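Long-range contact in RTX-adhesin (Marinomonas primoryensis, PDB 5IRB), which binds calcium and is a fragment of a giant adhesin that attaches its Antarctic bacterium to diatoms and ice: residues A[287-292]-A[303-308]. Residues are numbered along the deposited sequence; the frame is centred on the assembly and turned at random.
Sequences AFDAVV and DTTGSS. With CA (calcium ion), chain L.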
ATOM      1  N   ALA A 287      49.129   6.030 -28.544  1.00 48.84           N
ATOM      2  CA  ALA A 287      47.724   5.624 -28.679  1.00 46.34           C
ATOM      3  C   ALA A 287      47.014   5.691 -27.331  1.00 45.52           C
ATOM      4  O   ALA A 287      47.592   5.312 -26.333  1.00 45.66           O
ATOM      5  CB  ALA A 287      47.619   4.231 -29.256  1.00 46.36           C
ATOM      6  N   PHE A 288      45.789   6.206 -27.283  1.00 43.66           N
ATOM      7  CA  PHE A 288      45.101   6.307 -25.998  1.00 42.99           C
ATOM      8  C   PHE A 288      43.601   6.405 -26.189  1.00 41.50           C
ATOM      9  O   PHE A 288      43.116   6.664 -27.296  1.00 40.80           O
ATOM     10  CB  PHE A 288      45.630   7.505 -25.206  1.00 43.42           C
ATOM     11  CG  PHE A 288      45.398   8.819 -25.882  1.00 43.16           C
ATOM     12  CD1 PHE A 288      44.169   9.449 -25.810  1.00 41.63           C
ATOM     13  CD2 PHE A 288      46.399   9.390 -26.657  1.00 44.21           C
ATOM     14  CE1 PHE A 288      43.951  10.651 -26.458  1.00 41.78           C
ATOM     15  CE2 PHE A 288      46.192  10.590 -27.308  1.00 44.14           C
ATOM     16  CZ  PHE A 288      44.979  11.224 -27.224  1.00 43.24           C
ATOM     17  N   ASP A 289      42.867   6.189 -25.104  1.00 40.45           N
ATOM     18  CA  ASP A 289      41.421   6.253 -25.133  1.00 39.76           C
ATOM     19  C   ASP A 289      40.925   7.530 -24.481  1.00 38.28           C
ATOM     20  O   ASP A 289      41.529   8.040 -23.527  1.00 39.01           O
ATOM     21  CB  ASP A 289      40.808   5.055 -24.393  1.00 41.10           C
ATOM     22  CG  ASP A 289      40.912   3.779 -25.191  1.00 43.37           C
ATOM     23  OD1 ASP A 289      41.105   3.868 -26.420  1.00 42.57           O
ATOM     24  OD2 ASP A 289      40.811   2.690 -24.596  1.00 47.27           O
ATOM     25  N   ALA A 290      39.811   8.038 -24.984  1.00 36.23           N
ATOM     26  CA  ALA A 290      39.101   9.079 -24.284  1.00 35.23           C
ATOM     27  C   ALA A 290      37.827   8.418 -23.754  1.00 34.45           C
ATOM     28  O   ALA A 290      37.087   7.780 -24.516  1.00 33.41           O
ATOM     29  CB  ALA A 290      38.792  10.263 -25.211  1.00 34.98           C
ATOM     30  N   VAL A 291      37.588   8.542 -22.451  1.00 34.36           N
ATOM     31  CA  VAL A 291      36.430   7.892 -21.824  1.00 34.62           C
ATOM     32  C   VAL A 291      35.460   8.911 -21.236  1.00 33.59           C
ATOM     33  O   VAL A 291      35.851   9.745 -20.426  1.00 34.31           O
ATOM     34  CB  VAL A 291      36.848   6.907 -20.729  1.00 35.67           C
ATOM     35  CG1 VAL A 291      35.607   6.203 -20.112  1.00 35.80           C
ATOM     36  CG2 VAL A 291      37.790   5.876 -21.298  1.00 36.70           C
ATOM     37  N   VAL A 292      34.214   8.881 -21.693  1.00 32.22           N
ATOM     38  CA  VAL A 292      33.188   9.783 -21.159  1.00 32.18           C
ATOM     39  C   VAL A 292      32.268   9.026 -20.192  1.00 32.49           C
ATOM     40  O   VAL A 292      31.793   7.930 -20.495  1.00 32.43           O
ATOM     41  CB  VAL A 292      32.380  10.441 -22.276  1.00 31.43           C
ATOM     42  CG1 VAL A 292      31.183  11.237 -21.711  1.00 31.28           C
ATOM     43  CG2 VAL A 292      33.319  11.353 -23.108  1.00 31.93           C
ATOM     44  N   ASP A 303      30.023   4.312 -19.282  1.00 35.72           N
ATOM     45  CA  ASP A 303      31.224   4.832 -19.959  1.00 35.34           C
ATOM     46  C   ASP A 303      31.138   4.679 -21.476  1.00 35.27           C
ATOM     47  O   ASP A 303      30.776   3.603 -21.964  1.00 37.18           O
ATOM     48  CB  ASP A 303      32.481   4.121 -19.437  1.00 35.94           C
ATOM     49  CG  ASP A 303      32.959   4.677 -18.095  1.00 37.06           C
ATOM     50  OD1 ASP A 303      32.408   5.712 -17.654  1.00 35.89           O
ATOM     51  OD2 ASP A 303      33.862   4.067 -17.464  1.00 37.86           O
ATOM     52  N   THR A 304      31.470   5.750 -22.209  1.00 34.03           N
ATOM     53  CA  THR A 304      31.547   5.712 -23.653  1.00 34.23           C
ATOM     54  C   THR A 304      33.018   5.961 -24.045  1.00 34.98           C
ATOM     55  O   THR A 304      33.661   6.902 -23.549  1.00 33.51           O
ATOM     56  CB  THR A 304      30.652   6.783 -24.320  1.00 34.05           C
ATOM     57  OG1 THR A 304      29.299   6.633 -23.896  1.00 34.76           O
ATOM     58  CG2 THR A 304      30.714   6.674 -25.842  1.00 34.57           C
ATOM     59  N   THR A 305      33.545   5.114 -24.921  1.00 35.96           N
ATOM     60  CA  THR A 305      34.970   5.162 -25.218  1.00 37.01           C
ATOM     61  C   THR A 305      35.233   5.493 -26.693  1.00 36.66           C
ATOM     62  O   THR A 305      34.615   4.914 -27.590  1.00 36.13           O
ATOM     63  CB  THR A 305      35.650   3.836 -24.816  1.00 38.82           C
ATOM     64  OG1 THR A 305      35.548   3.674 -23.395  1.00 39.80           O
ATOM     65  CG2 THR A 305      37.121   3.818 -25.206  1.00 39.79           C
ATOM     66  N   GLY A 306      36.149   6.434 -26.917  1.00 36.50           N
ATOM     67  CA  GLY A 306      36.723   6.686 -28.235  1.00 37.42           C
ATOM     68  C   GLY A 306      38.235   6.492 -28.179  1.00 38.58           C
ATOM     69  O   GLY A 306      38.890   6.821 -27.186  1.00 39.47           O
ATOM     70  N   SER A 307      38.790   5.934 -29.248  1.00 39.38           N
ATOM     71  CA  SER A 307      40.179   5.507 -29.242  1.00 41.95           C
ATOM     72  C   SER A 307      40.978   6.334 -30.253  1.00 42.12           C
ATOM     73  O   SER A 307      40.433   6.739 -31.274  1.00 44.02           O
ATOM     74  CB  SER A 307      40.264   4.011 -29.548  1.00 43.14           C
ATOM     75  OG  SER A 307      39.804   3.244 -28.432  1.00 43.86           O
ATOM     76  N   SER A 308      42.244   6.621 -29.949  1.00 42.13           N
ATOM     77  CA  SER A 308      43.051   7.517 -30.769  1.00 43.04           C
ATOM     78  C   SER A 308      44.434   6.943 -30.951  1.00 44.68           C
ATOM     79  O   SER A 308      44.949   6.277 -30.060  1.00 44.03           O
ATOM     80  CB  SER A 308      43.173   8.912 -30.153  1.00 42.91           C
ATOM     81  OG  SER A 308      43.976   9.757 -30.969  1.00 44.20           O
TER
HETATM   82 CA    CA L 610      48.768   4.342 -24.630  1.00 47.82          CA
HETATM   83  O   HOH W   1      29.155   7.861 -21.518  1.00 30.75           O
HETATM   84  O   HOH W   2      47.510   5.190 -22.679  1.00 59.05           O
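Phe288, Ala290 and Val292 each trade a pair of backbone hydrogen bonds with Ser308, Gly306 and Thr304 respectively, so six N-H to O=C bonds tie strand 287-292 antiparallel to strand 303-308. The middle and far pairs are nearly straight, with 169° at the hydrogen for Ala290 N to Gly306 O (2.7 Å). At the Phe288-Ser308 pair the bonds are more bent: Ser308 N reaches Phe288 O with 140° at the hydrogen, and Phe288 N meets Ser308 O from a position tilted out of the carbonyl plane. Several carbonyls also receive a CA-H from the other strand, among them Thr304 O from Val291 CA at 3.4 Å. Val292 O takes Thr304 N and a water that is also hydrogen-bonded to Thr304 OG1; that hydroxyl is held in turn by Gly215 N.

On the face carrying Asp289, Val291 and Thr305, Ser307 OG donates to Asp289 OD1 at 2.5 Å, so short that the exact length is doubtful. Asp289 CG stands anti to its own carbonyl carbon (chi1 -75°), which lets the carboxylate reach across to the serine, while Thr305 CG2 lies 3.8 Å from Asp289 CG. Val291 CG1 packs against the carboxylate carbon of Asp303, whose OD1 is hydrogen-bonded to Thr293 OG1.

The face with Phe288, Ala290, Val292, Thr304 and Ser308 is buried against the rest of the domain. There Ser308 CB sits over one face of the Phe288 ring, 4.3 Å from its centroid in a CH-pi contact, and Leu256 and Ile258 of strand 253-258 also touch that ring. Ala287 O points away from the ladder and binds a calcium ion at 2.3 Å, with a water and Asp285 among the other ligands. This is the beta hairpin of strands 287-295 and 301-312, inner strands of a mixed sheet in the last of three calcium-bound domains in this fragment, consistent with an Ig-like beta-sandwich.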